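Local coordinates for RNA polymerase sigma factor SIGMA-28 (FliA) (Aquifex aeolicus, PDB 1RP3), which probably directs RNA polymerase to flagellar promoters as a DNA-binding sigma factor and is seen here bound by the anti-sigma factor FlgM, at residues 23-28 and 48-53; 193-198 and 218-223. All blocks are in the same frame, centred on the assembly; numbering follows the deposited sequence.

Interaction 1 of 2, residues 23-28 and 48-53; sequences PLVKAI and YGVIGL
Val25 reaches from segment 23-28 onto the backbone of Gly49, and its two methyls divide the work between them. Its CB is directed at segment 48-53. There the branches part: Val25 CG1, anti to the backbone N (chi1 179°), lies against the peptide that follows Gly49, 3.8 Å from Gly49 C, while its nearest side-chain neighbour, Val50 CG2, stands further off at 4.3 Å. Val25 CG2, anti to the carbonyl carbon, goes to the next turn, meeting Leu53 CD2 at 3.8 Å and passing as close to Gly49 O. Leu53 holds its CG anti to its own N (chi1 165°), which puts CD2 beside that methyl, the two side chains running at a slant to each other. The CA atoms of Val25 and Gly49 are 5.8 Å apart, and a CB modelled on Gly49 would fall 2.7 Å from Val25 CG1, a clash. The lack of a side chain on Gly49 is thus consistent with the valine fitting here, although the local axes stay 9.6 Å apart. Around the pair, Ile76 of helix 66-85 also touches Val25, and Leu53 rests on Ile72 of that helix. Leu39 of the FlgM chain packs on Val50. Two helical segments whose local axes cross at 136°, with a beta-branched residue set on a glycine, form part of the apolar interior of the helical sigma-70 region 2 domain.

Interaction 2 of 2, residues 193-198 and 218-223; sequences KLVIQL and SRVSQL
Val195 carries half of the 145 Å² buried between the segments, and Leu223 and Val220 supply nearly all the rest. The CB of Val195 points at segment 218-223, and the two methyls take different partners. Val195 CG2 lies 3.9 Å from Leu223 CD1 and also passes the leucine CB, the two side chains meeting at about a right angle. Val195 CG1 is 4.1 Å from Val220 CG1 and equally near the carbonyl O of that residue. With CG anti to the carbonyl carbon (chi1 -75°), Leu223 brings CD1 to the valine, while Leu223 CD2 sits 3.8 Å above one face of the Arg219 guanidinium, toward its rim. An alanine at Val195 would remove both methyls and would probably open a gap facing Leu223 CD1 and Val220 CG1. Leu213 also touches Val195, and Val209 of helix 206-212 lies on Val220, placing the contact inside the helix-turn-helix fold of sigma-70 region 4. The Gln197 amide, by contrast, hydrogen-bonds to Tyr72, Glu73 and Ser75 of the FlgM chain. The segments thus meet through methyl groups without a polar bond of their own, which is consistent with a contact held mainly by shape and the exclusion of water.

Interaction 1 and interaction 2 are both buried helix-to-helix contacts of similar size, and each turns on one valine. They share no element: the first joins helices 7-33 and 42-58 in region 2, the second helices 190-201 and 217-236 in region 4. Their centres lie about 28 Å apart, on opposite sides of the chain's centre. The chemistry is apolar in both, but interaction 1 sets a valine partly on glycine backbone, with Val25 CA and Gly49 CA 5.8 Å apart. Interaction 2 sets mainly side chain on side chain, its nearest CA atoms, Val195 CA and Leu223 CA, being 7.0 Å apart. FlgM reaches both neighbourhoods, chiefly by packing at 48-53 and with added polar bonds at 193-198.

Interaction 1 of 2, residues 23-28 and 48-53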
loop_
_atom_site.group_PDB
_atom_site.type_symbol
_atom_site.label_atom_id
_atom_site.label_comp_id
_atom_site.label_asym_id
_atom_site.label_seq_id
_atom_site.Cartn_x
_atom_site.Cartn_y
_atom_site.Cartn_z
ATOM N N PRO A 23 -6.758 -1.645 14.612
ATOM C CA PRO A 23 -6.157 -2.815 13.952
ATOM C C PRO A 23 -6.148 -2.634 12.441
ATOM O O PRO A 23 -5.258 -3.135 11.752
ATOM C CB PRO A 23 -7.098 -3.954 14.344
ATOM C CG PRO A 23 -7.571 -3.533 15.683
ATOM C CD PRO A 23 -7.857 -2.067 15.499
ATOM N N LEU A 24 -7.152 -1.917 11.936
ATOM C CA LEU A 24 -7.257 -1.637 10.515
ATOM C C LEU A 24 -6.094 -0.734 10.068
ATOM O O LEU A 24 -5.488 -0.975 9.024
ATOM C CB LEU A 24 -8.614 -1.010 10.184
ATOM C CG LEU A 24 -8.859 -0.730 8.703
ATOM C CD1 LEU A 24 -8.625 -1.990 7.861
ATOM C CD2 LEU A 24 -10.270 -0.208 8.516
ATOM N N VAL A 25 -5.749 0.268 10.872
ATOM C CA VAL A 25 -4.632 1.139 10.530
ATOM C C VAL A 25 -3.319 0.338 10.468
ATOM O O VAL A 25 -2.456 0.594 9.619
ATOM C CB VAL A 25 -4.454 2.267 11.560
ATOM C CG1 VAL A 25 -3.256 3.127 11.181
ATOM C CG2 VAL A 25 -5.725 3.124 11.658
ATOM N N LYS A 26 -3.180 -0.635 11.366
ATOM C CA LYS A 26 -1.985 -1.467 11.437
ATOM C C LYS A 26 -1.908 -2.282 10.157
ATOM O O LYS A 26 -0.888 -2.280 9.469
ATOM C CB LYS A 26 -2.087 -2.417 12.637
ATOM C CG LYS A 26 -0.781 -2.894 13.259
ATOM C CD LYS A 26 0.255 -3.305 12.255
ATOM C CE LYS A 26 1.187 -4.373 12.805
ATOM N NZ LYS A 26 0.525 -5.719 12.918
ATOM N N ALA A 27 -3.007 -2.953 9.827
ATOM C CA ALA A 27 -3.077 -3.794 8.644
ATOM C C ALA A 27 -2.729 -3.049 7.353
ATOM O O ALA A 27 -1.946 -3.532 6.531
ATOM C CB ALA A 27 -4.433 -4.403 8.554
ATOM N N ILE A 28 -3.242 -1.827 7.238
ATOM C CA ILE A 28 -3.016 -0.990 6.069
ATOM C C ILE A 28 -1.567 -0.521 5.995
ATOM O O ILE A 28 -0.960 -0.553 4.928
ATOM C CB ILE A 28 -4.018 0.209 6.048
ATOM C CG1 ILE A 28 -5.431 -0.336 5.811
ATOM C CG2 ILE A 28 -3.656 1.201 4.948
ATOM C CD1 ILE A 28 -6.560 0.661 6.081
ATOM N N TYR A 48 0.239 8.800 10.935
ATOM C CA TYR A 48 -0.601 9.536 10.001
ATOM C C TYR A 48 -1.912 8.800 9.770
ATOM O O TYR A 48 -2.964 9.415 9.686
ATOM C CB TYR A 48 0.146 9.783 8.688
ATOM C CG TYR A 48 1.185 10.880 8.820
ATOM C CD1 TYR A 48 0.822 12.221 8.688
ATOM C CD2 TYR A 48 2.522 10.583 9.118
ATOM C CE1 TYR A 48 1.759 13.241 8.853
ATOM C CE2 TYR A 48 3.468 11.597 9.292
ATOM C CZ TYR A 48 3.082 12.918 9.154
ATOM O OH TYR A 48 4.018 13.924 9.279
ATOM N N GLY A 49 -1.843 7.477 9.771
ATOM C CA GLY A 49 -3.017 6.654 9.572
ATOM C C GLY A 49 -4.044 6.835 10.674
ATOM O O GLY A 49 -5.242 6.735 10.417
ATOM N N VAL A 50 -3.585 7.098 11.897
ATOM C CA VAL A 50 -4.482 7.300 13.025
ATOM C C VAL A 50 -5.127 8.666 12.903
ATOM O O VAL A 50 -6.309 8.815 13.199
ATOM C CB VAL A 50 -3.741 7.135 14.388
ATOM C CG1 VAL A 50 -4.598 7.630 15.550
ATOM C CG2 VAL A 50 -3.410 5.676 14.604
ATOM N N ILE A 51 -4.358 9.666 12.472
ATOM C CA ILE A 51 -4.921 11.000 12.296
ATOM C C ILE A 51 -6.058 10.874 11.270
ATOM O O ILE A 51 -7.170 11.356 11.508
ATOM C CB ILE A 51 -3.881 12.016 11.798
ATOM C CG1 ILE A 51 -2.738 12.137 12.800
ATOM C CG2 ILE A 51 -4.550 13.383 11.564
ATOM C CD1 ILE A 51 -3.189 12.679 14.131
ATOM N N GLY A 52 -5.789 10.152 10.181
ATOM C CA GLY A 52 -6.791 9.935 9.156
ATOM C C GLY A 52 -8.030 9.255 9.717
ATOM O O GLY A 52 -9.154 9.642 9.415
ATOM N N LEU A 53 -7.818 8.271 10.584
ATOM C CA LEU A 53 -8.903 7.533 11.213
ATOM C C LEU A 53 -9.801 8.420 12.081
ATOM O O LEU A 53 -11.023 8.354 11.989
ATOM C CB LEU A 53 -8.329 6.392 12.050
ATOM C CG LEU A 53 -9.257 5.728 13.068
ATOM C CD1 LEU A 53 -10.490 5.127 12.401
ATOM C CD2 LEU A 53 -8.482 4.657 13.832
#

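Interaction 2 of 2, residues 193-198 and 218-223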
loop_
_atom_site.group_PDB
_atom_site.type_symbol
_atom_site.label_atom_id
_atom_site.label_comp_id
_atom_site.label_asym_id
_atom_site.label_seq_id
_atom_site.Cartn_x
_atom_site.Cartn_y
_atom_site.Cartn_z
ATOM N N LYS A 193 1.897 -8.997 -16.032
ATOM C CA LYS A 193 0.639 -9.369 -15.401
ATOM C C LYS A 193 0.903 -10.373 -14.286
ATOM O O LYS A 193 0.356 -10.239 -13.192
ATOM C CB LYS A 193 -0.300 -9.959 -16.453
ATOM C CG LYS A 193 -1.716 -10.241 -15.980
ATOM C CD LYS A 193 -2.616 -10.689 -17.140
ATOM C CE LYS A 193 -2.769 -9.585 -18.182
ATOM N NZ LYS A 193 -3.533 -10.023 -19.387
ATOM N N LEU A 194 1.777 -11.344 -14.552
ATOM C CA LEU A 194 2.140 -12.369 -13.563
ATOM C C LEU A 194 2.810 -11.737 -12.347
ATOM O O LEU A 194 2.547 -12.133 -11.216
ATOM C CB LEU A 194 3.080 -13.416 -14.184
ATOM C CG LEU A 194 3.810 -14.386 -13.236
ATOM C CD1 LEU A 194 2.827 -15.209 -12.406
ATOM C CD2 LEU A 194 4.723 -15.306 -14.027
ATOM N N VAL A 195 3.691 -10.772 -12.586
ATOM C CA VAL A 195 4.381 -10.095 -11.502
ATOM C C VAL A 195 3.380 -9.283 -10.688
ATOM O O VAL A 195 3.419 -9.296 -9.460
ATOM C CB VAL A 195 5.503 -9.181 -12.042
ATOM C CG1 VAL A 195 5.949 -8.172 -10.982
ATOM C CG2 VAL A 195 6.683 -10.023 -12.500
ATOM N N ILE A 196 2.455 -8.613 -11.371
ATOM C CA ILE A 196 1.457 -7.808 -10.688
ATOM C C ILE A 196 0.565 -8.678 -9.815
ATOM O O ILE A 196 0.255 -8.310 -8.681
ATOM C CB ILE A 196 0.589 -7.003 -11.674
ATOM C CG1 ILE A 196 1.425 -5.919 -12.350
ATOM C CG2 ILE A 196 -0.563 -6.339 -10.944
ATOM C CD1 ILE A 196 2.018 -4.905 -11.384
ATOM N N GLN A 197 0.197 -9.853 -10.316
ATOM C CA GLN A 197 -0.665 -10.736 -9.546
ATOM C C GLN A 197 0.046 -11.239 -8.292
ATOM O O GLN A 197 -0.537 -11.240 -7.201
ATOM C CB GLN A 197 -1.162 -11.912 -10.397
ATOM C CG GLN A 197 -2.160 -12.816 -9.668
ATOM C CD GLN A 197 -2.801 -13.873 -10.574
ATOM O OE1 GLN A 197 -3.397 -13.557 -11.613
ATOM N NE2 GLN A 197 -2.708 -15.129 -10.161
ATOM N N LEU A 198 1.308 -11.644 -8.432
ATOM C CA LEU A 198 2.052 -12.148 -7.282
ATOM C C LEU A 198 2.271 -11.067 -6.231
ATOM O O LEU A 198 2.288 -11.347 -5.027
ATOM C CB LEU A 198 3.398 -12.736 -7.714
ATOM C CG LEU A 198 3.427 -14.086 -8.448
ATOM C CD1 LEU A 198 4.860 -14.449 -8.759
ATOM C CD2 LEU A 198 2.791 -15.184 -7.629
ATOM N N SER A 218 16.142 -6.793 -9.099
ATOM C CA SER A 218 16.198 -5.735 -10.105
ATOM C C SER A 218 15.257 -6.031 -11.276
ATOM O O SER A 218 14.586 -5.134 -11.788
ATOM C CB SER A 218 17.619 -5.578 -10.622
ATOM O OG SER A 218 18.494 -5.330 -9.541
ATOM N N ARG A 219 15.201 -7.298 -11.679
ATOM C CA ARG A 219 14.335 -7.717 -12.771
ATOM C C ARG A 219 12.857 -7.611 -12.394
ATOM O O ARG A 219 12.046 -7.113 -13.182
ATOM C CB ARG A 219 14.669 -9.149 -13.196
ATOM C CG ARG A 219 13.715 -9.757 -14.218
ATOM C CD ARG A 219 13.634 -8.918 -15.482
ATOM N NE ARG A 219 12.711 -9.514 -16.443
ATOM C CZ ARG A 219 12.524 -9.075 -17.684
ATOM N NH1 ARG A 219 13.200 -8.021 -18.133
ATOM N NH2 ARG A 219 11.657 -9.696 -18.476
ATOM N N VAL A 220 12.502 -8.098 -11.206
ATOM C CA VAL A 220 11.116 -8.037 -10.764
ATOM C C VAL A 220 10.680 -6.582 -10.627
ATOM O O VAL A 220 9.558 -6.227 -10.973
ATOM C CB VAL A 220 10.895 -8.800 -9.439
ATOM C CG1 VAL A 220 9.492 -8.535 -8.896
ATOM C CG2 VAL A 220 11.062 -10.279 -9.670
ATOM N N SER A 221 11.620 -5.731 -10.231
ATOM C CA SER A 221 11.354 -4.309 -10.069
ATOM C C SER A 221 11.083 -3.568 -11.372
ATOM O O SER A 221 10.169 -2.740 -11.422
ATOM C CB SER A 221 12.479 -3.637 -9.285
ATOM O OG SER A 221 12.440 -4.082 -7.938
ATOM N N GLN A 222 11.854 -3.853 -12.423
ATOM C CA GLN A 222 11.616 -3.183 -13.706
ATOM C C GLN A 222 10.265 -3.633 -14.267
ATOM O O GLN A 222 9.518 -2.839 -14.827
ATOM C CB GLN A 222 12.736 -3.447 -14.722
ATOM C CG GLN A 222 12.671 -4.799 -15.417
ATOM C CD GLN A 222 13.457 -4.822 -16.717
ATOM O OE1 GLN A 222 13.278 -3.949 -17.575
ATOM N NE2 GLN A 222 14.337 -5.821 -16.870
ATOM N N LEU A 223 9.944 -4.909 -14.077
ATOM C CA LEU A 223 8.676 -5.454 -14.533
ATOM C C LEU A 223 7.487 -4.825 -13.784
ATOM O O LEU A 223 6.440 -4.578 -14.382
ATOM C CB LEU A 223 8.676 -6.976 -14.381
ATOM C CG LEU A 223 9.499 -7.760 -15.416
ATOM C CD1 LEU A 223 9.486 -9.262 -15.109
ATOM C CD2 LEU A 223 8.958 -7.509 -16.821
#